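Hypothetical protein (Thermococcus kodakarensis, PDB 2PBZ) binds ATP and probably acts as an ATP-dependent carbon-nitrogen ligase in purine biosynthesis, making the formamido precursor of IMP. Local coordinates at residues 120-132 against 145-154. Numbering follows the deposited sequence.
With ATP (adenosine-5'-triphosphate), chain D.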
# COMPACT_ATOMS: atom_id res chain seq x y z
N GLU A 120 -39.30 -3.81 0.42
CA GLU A 120 -39.89 -4.06 -0.88
C GLU A 120 -38.79 -4.76 -1.66
O GLU A 120 -38.52 -4.44 -2.81
CB GLU A 120 -40.24 -2.76 -1.60
CG GLU A 120 -41.24 -1.88 -0.87
CD GLU A 120 -41.52 -0.61 -1.64
OE1 GLU A 120 -42.08 -0.70 -2.75
OE2 GLU A 120 -41.19 0.47 -1.13
N ASP A 121 -38.17 -5.73 -0.97
CA ASP A 121 -37.07 -6.56 -1.46
C ASP A 121 -37.24 -7.30 -2.80
O ASP A 121 -37.86 -6.82 -3.77
CB ASP A 121 -36.77 -7.61 -0.41
CG ASP A 121 -37.93 -8.58 -0.23
OD1 ASP A 121 -37.80 -9.57 0.53
OD2 ASP A 121 -38.98 -8.32 -0.88
N ALA A 122 -36.68 -8.51 -2.81
CA ALA A 122 -36.73 -9.40 -3.94
C ALA A 122 -36.30 -10.78 -3.40
O ALA A 122 -35.64 -11.59 -4.09
CB ALA A 122 -35.78 -8.92 -5.03
N LYS A 123 -36.69 -11.00 -2.14
CA LYS A 123 -36.43 -12.23 -1.40
C LYS A 123 -36.46 -13.49 -2.28
O LYS A 123 -37.46 -13.75 -2.96
CB LYS A 123 -37.50 -12.37 -0.31
CG LYS A 123 -38.92 -12.23 -0.87
CD LYS A 123 -39.97 -12.06 0.25
CE LYS A 123 -41.36 -11.70 -0.31
NZ LYS A 123 -41.97 -12.78 -1.15
N PRO A 124 -35.38 -14.29 -2.27
CA PRO A 124 -34.15 -14.10 -1.49
C PRO A 124 -33.01 -13.74 -2.45
O PRO A 124 -33.23 -13.12 -3.49
CB PRO A 124 -33.95 -15.47 -0.88
CG PRO A 124 -34.24 -16.36 -2.08
CD PRO A 124 -35.47 -15.69 -2.74
N ASP A 125 -31.80 -14.19 -2.10
CA ASP A 125 -30.62 -13.93 -2.92
C ASP A 125 -30.52 -12.44 -3.27
O ASP A 125 -29.66 -12.02 -4.06
CB ASP A 125 -30.65 -14.79 -4.21
CG ASP A 125 -29.26 -14.90 -4.90
OD1 ASP A 125 -28.81 -13.90 -5.55
OD2 ASP A 125 -28.62 -15.97 -4.77
N GLU A 126 -31.42 -11.65 -2.69
CA GLU A 126 -31.41 -10.21 -2.88
C GLU A 126 -31.04 -9.70 -1.49
O GLU A 126 -31.92 -9.42 -0.66
CB GLU A 126 -32.80 -9.68 -3.26
CG GLU A 126 -32.80 -8.20 -3.61
CD GLU A 126 -32.11 -7.91 -4.93
OE1 GLU A 126 -30.97 -8.39 -5.12
OE2 GLU A 126 -32.71 -7.20 -5.77
N LEU A 127 -29.74 -9.63 -1.22
CA LEU A 127 -29.28 -9.14 0.07
C LEU A 127 -29.21 -7.63 0.08
O LEU A 127 -29.15 -6.98 -0.97
CB LEU A 127 -27.91 -9.74 0.41
CG LEU A 127 -27.05 -10.22 -0.77
CD1 LEU A 127 -26.84 -9.10 -1.79
CD2 LEU A 127 -25.73 -10.74 -0.23
N TYR A 128 -29.22 -7.07 1.29
CA TYR A 128 -29.17 -5.62 1.44
C TYR A 128 -28.23 -5.23 2.58
O TYR A 128 -27.90 -6.05 3.44
CB TYR A 128 -30.57 -5.07 1.71
CG TYR A 128 -31.54 -5.32 0.59
CD1 TYR A 128 -32.30 -6.48 0.52
CD2 TYR A 128 -31.72 -4.37 -0.41
CE1 TYR A 128 -33.22 -6.68 -0.52
CE2 TYR A 128 -32.63 -4.57 -1.45
CZ TYR A 128 -33.37 -5.71 -1.50
OH TYR A 128 -34.28 -5.87 -2.50
N PHE A 129 -27.79 -3.98 2.57
CA PHE A 129 -26.91 -3.46 3.60
C PHE A 129 -27.75 -2.62 4.55
O PHE A 129 -28.60 -1.85 4.11
CB PHE A 129 -25.81 -2.60 2.96
CG PHE A 129 -24.68 -2.24 3.90
CD1 PHE A 129 -23.74 -3.21 4.29
CD2 PHE A 129 -24.57 -0.95 4.42
CE1 PHE A 129 -22.71 -2.89 5.18
CE2 PHE A 129 -23.54 -0.61 5.31
CZ PHE A 129 -22.61 -1.59 5.70
N VAL A 130 -27.52 -2.78 5.85
CA VAL A 130 -28.24 -2.00 6.87
C VAL A 130 -27.21 -1.06 7.51
O VAL A 130 -26.26 -1.51 8.15
CB VAL A 130 -28.81 -2.92 7.97
CG1 VAL A 130 -29.59 -2.09 8.98
CG2 VAL A 130 -29.69 -3.99 7.35
N ARG A 131 -27.40 0.25 7.34
CA ARG A 131 -26.46 1.23 7.89
C ARG A 131 -26.85 1.72 9.28
O ARG A 131 -27.99 1.58 9.69
CB ARG A 131 -26.34 2.43 6.95
CG ARG A 131 -25.18 3.35 7.29
CD ARG A 131 -23.98 3.11 6.39
NE ARG A 131 -24.27 3.53 5.03
CZ ARG A 131 -24.64 4.77 4.70
NH1 ARG A 131 -24.75 5.70 5.64
NH2 ARG A 131 -24.90 5.08 3.42
N ILE A 132 -25.87 2.29 9.99
CA ILE A 132 -26.03 2.82 11.36
C ILE A 132 -26.80 1.87 12.28
O ILE A 132 -26.38 0.73 12.51
CB ILE A 132 -26.74 4.20 11.38
CG1 ILE A 132 -25.83 5.28 10.79
CG2 ILE A 132 -27.14 4.57 12.82
CD1 ILE A 132 -26.31 6.70 11.06
N GLU A 145 -23.11 -2.18 11.40
CA GLU A 145 -23.74 -2.30 10.09
C GLU A 145 -24.31 -3.71 9.98
O GLU A 145 -25.04 -4.15 10.86
CB GLU A 145 -22.72 -2.06 8.96
CG GLU A 145 -21.60 -1.07 9.30
CD GLU A 145 -22.00 0.40 9.20
OE1 GLU A 145 -23.14 0.75 9.59
OE2 GLU A 145 -21.16 1.19 8.73
N GLY A 146 -23.97 -4.44 8.92
CA GLY A 146 -24.50 -5.78 8.77
C GLY A 146 -25.39 -5.90 7.54
O GLY A 146 -26.09 -4.94 7.18
N SER A 147 -25.38 -7.07 6.89
CA SER A 147 -26.19 -7.29 5.69
C SER A 147 -27.05 -8.55 5.80
O SER A 147 -26.54 -9.62 6.15
CB SER A 147 -25.30 -7.37 4.44
OG SER A 147 -24.36 -8.43 4.52
N GLU A 148 -28.34 -8.42 5.50
CA GLU A 148 -29.30 -9.54 5.56
C GLU A 148 -29.84 -9.93 4.18
O GLU A 148 -29.65 -9.20 3.19
CB GLU A 148 -30.46 -9.19 6.53
CG GLU A 148 -31.39 -10.37 6.91
CD GLU A 148 -32.26 -10.13 8.17
OE1 GLU A 148 -31.70 -9.98 9.30
OE2 GLU A 148 -33.51 -10.09 8.04
N LEU A 149 -30.52 -11.07 4.12
CA LEU A 149 -31.07 -11.60 2.87
C LEU A 149 -32.59 -11.36 2.76
O LEU A 149 -33.11 -10.33 3.22
CB LEU A 149 -30.79 -13.12 2.81
CG LEU A 149 -29.43 -13.56 3.38
CD1 LEU A 149 -29.53 -14.95 4.01
CD2 LEU A 149 -28.37 -13.52 2.27
N GLU A 150 -33.29 -12.33 2.16
CA GLU A 150 -34.74 -12.26 1.97
C GLU A 150 -35.48 -11.81 3.25
O GLU A 150 -35.90 -10.65 3.34
CB GLU A 150 -35.30 -13.62 1.49
CG GLU A 150 -35.45 -14.71 2.56
CD GLU A 150 -34.14 -15.44 2.87
OE1 GLU A 150 -33.70 -16.24 2.00
OE2 GLU A 150 -33.57 -15.21 3.97
N GLU A 151 -35.60 -12.70 4.24
CA GLU A 151 -36.27 -12.42 5.51
C GLU A 151 -36.48 -10.93 5.79
O GLU A 151 -37.62 -10.44 5.66
CB GLU A 151 -35.50 -13.05 6.67
CG GLU A 151 -34.03 -12.71 6.69
CD GLU A 151 -33.18 -13.91 7.04
OE1 GLU A 151 -33.36 -14.46 8.16
OE2 GLU A 151 -32.35 -14.32 6.19
N ARG A 152 -35.42 -10.21 6.18
CA ARG A 152 -35.52 -8.78 6.45
C ARG A 152 -36.28 -8.51 7.77
O ARG A 152 -36.34 -7.36 8.23
CB ARG A 152 -36.26 -8.11 5.28
CG ARG A 152 -36.26 -6.59 5.24
CD ARG A 152 -34.86 -6.04 5.14
NE ARG A 152 -34.25 -6.07 6.46
CZ ARG A 152 -32.98 -5.75 6.73
NH1 ARG A 152 -32.16 -5.37 5.74
NH2 ARG A 152 -32.55 -5.78 7.98
N LEU A 153 -36.85 -9.57 8.37
CA LEU A 153 -37.61 -9.45 9.63
C LEU A 153 -36.93 -8.60 10.71
O LEU A 153 -37.26 -7.41 10.89
CB LEU A 153 -37.91 -10.83 10.21
CG LEU A 153 -38.92 -11.71 9.46
CD1 LEU A 153 -38.18 -12.62 8.48
CD2 LEU A 153 -39.73 -12.55 10.46
N SER A 154 -36.03 -9.24 11.44
CA SER A 154 -35.25 -8.61 12.51
C SER A 154 -35.09 -7.11 12.30
O SER A 154 -33.99 -6.65 11.94
CB SER A 154 -33.86 -9.23 12.56
OG SER A 154 -33.13 -8.85 11.40
PG ATP D . -19.72 4.77 10.81
O1G ATP D . -20.88 5.61 10.29
O2G ATP D . -20.06 4.30 12.36
O3G ATP D . -18.33 5.64 10.79
PB ATP D . -19.19 3.88 8.30
O1B ATP D . -20.31 4.68 7.75
O2B ATP D . -17.81 4.73 8.25
O3B ATP D . -19.53 3.45 9.85
PA ATP D . -18.67 2.53 5.90
O1A ATP D . -17.42 3.26 5.60
O2A ATP D . -19.90 3.19 5.09
O3A ATP D . -19.02 2.48 7.52
O5' ATP D . -18.53 0.96 5.56
C5' ATP D . -18.13 0.74 4.24
C4' ATP D . -18.01 -0.77 4.14
O4' ATP D . -19.28 -1.45 4.41
C3' ATP D . -17.50 -1.23 2.78
O3' ATP D . -16.28 -1.89 2.94
C2' ATP D . -18.57 -2.14 2.20
O2' ATP D . -18.03 -3.46 2.00
C1' ATP D . -19.73 -2.13 3.22
N9 ATP D . -20.87 -1.43 2.58
C8 ATP D . -21.28 -0.12 2.78
N7 ATP D . -22.31 0.15 2.05
C5 ATP D . -22.63 -0.95 1.31
C6 ATP D . -23.64 -1.26 0.36
N6 ATP D . -24.58 -0.29 -0.00
N1 ATP D . -23.66 -2.52 -0.20
C2 ATP D . -22.76 -3.47 0.14
N3 ATP D . -21.80 -3.20 1.04
C4 ATP D . -21.71 -1.98 1.65
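Phe129 and Glu145 meet beside the bound ATP. The ring tip CZ of Phe129 lies 3.3 Å from CB of Glu145, and ring and carboxylate planes stand 63° apart. With CG anti to the backbone N (chi1 -168°), the Phe129 ring lies along the nucleotide, and one face covers the adenine. CE2 of Phe129 comes within 3.4 Å of ATP C8. Replacing this ring with the single methyl of an alanine is likely to strip the adenine of its aromatic cover and leave CB of Glu145 without its apolar neighbour. Glu145 bends at chi2 (-80°), and its two carboxylate oxygens go separate ways. OE2 of Glu145 sits 2.8 Å from ATP O3A, the oxygen bridging the alpha and beta phosphates; this is a close approach of two oxygens that normally act as acceptors. OE1 accepts a weak hydrogen bond from Ile132 N. Arg131 runs alongside Glu145, but its guanidinium forms a salt bridge to Glu163.

The backbones form an antiparallel ladder. Val130 N donates to Gly146 O (2.9 Å), and Tyr128 N donates to Glu148 O (2.9 Å). The return bond from Glu148 N to Tyr128 O is weak. Strands 128-131 and 147-148 belong to a three-stranded sheet completed by 161-164, which also supplies ATP ligands. The small sheet over the adenine is consistent with the ATP-grasp assignment of the family. Phe129 and Ser147 are a non-hydrogen-bonded pair with side chains on the nucleotide side.

Tyr128 and Glu148 project from the other face. There Arg152 folds back, bent at chi2 and chi3, to bring its guanidinium edge against Val130. NH1 of Arg152 lies 3.3 Å from CG2 of Val130. CB of Glu148 lies over one face of this guanidinium. Farther along, CB of Leu127 packs on CD2 of Leu149 at 4.2 Å.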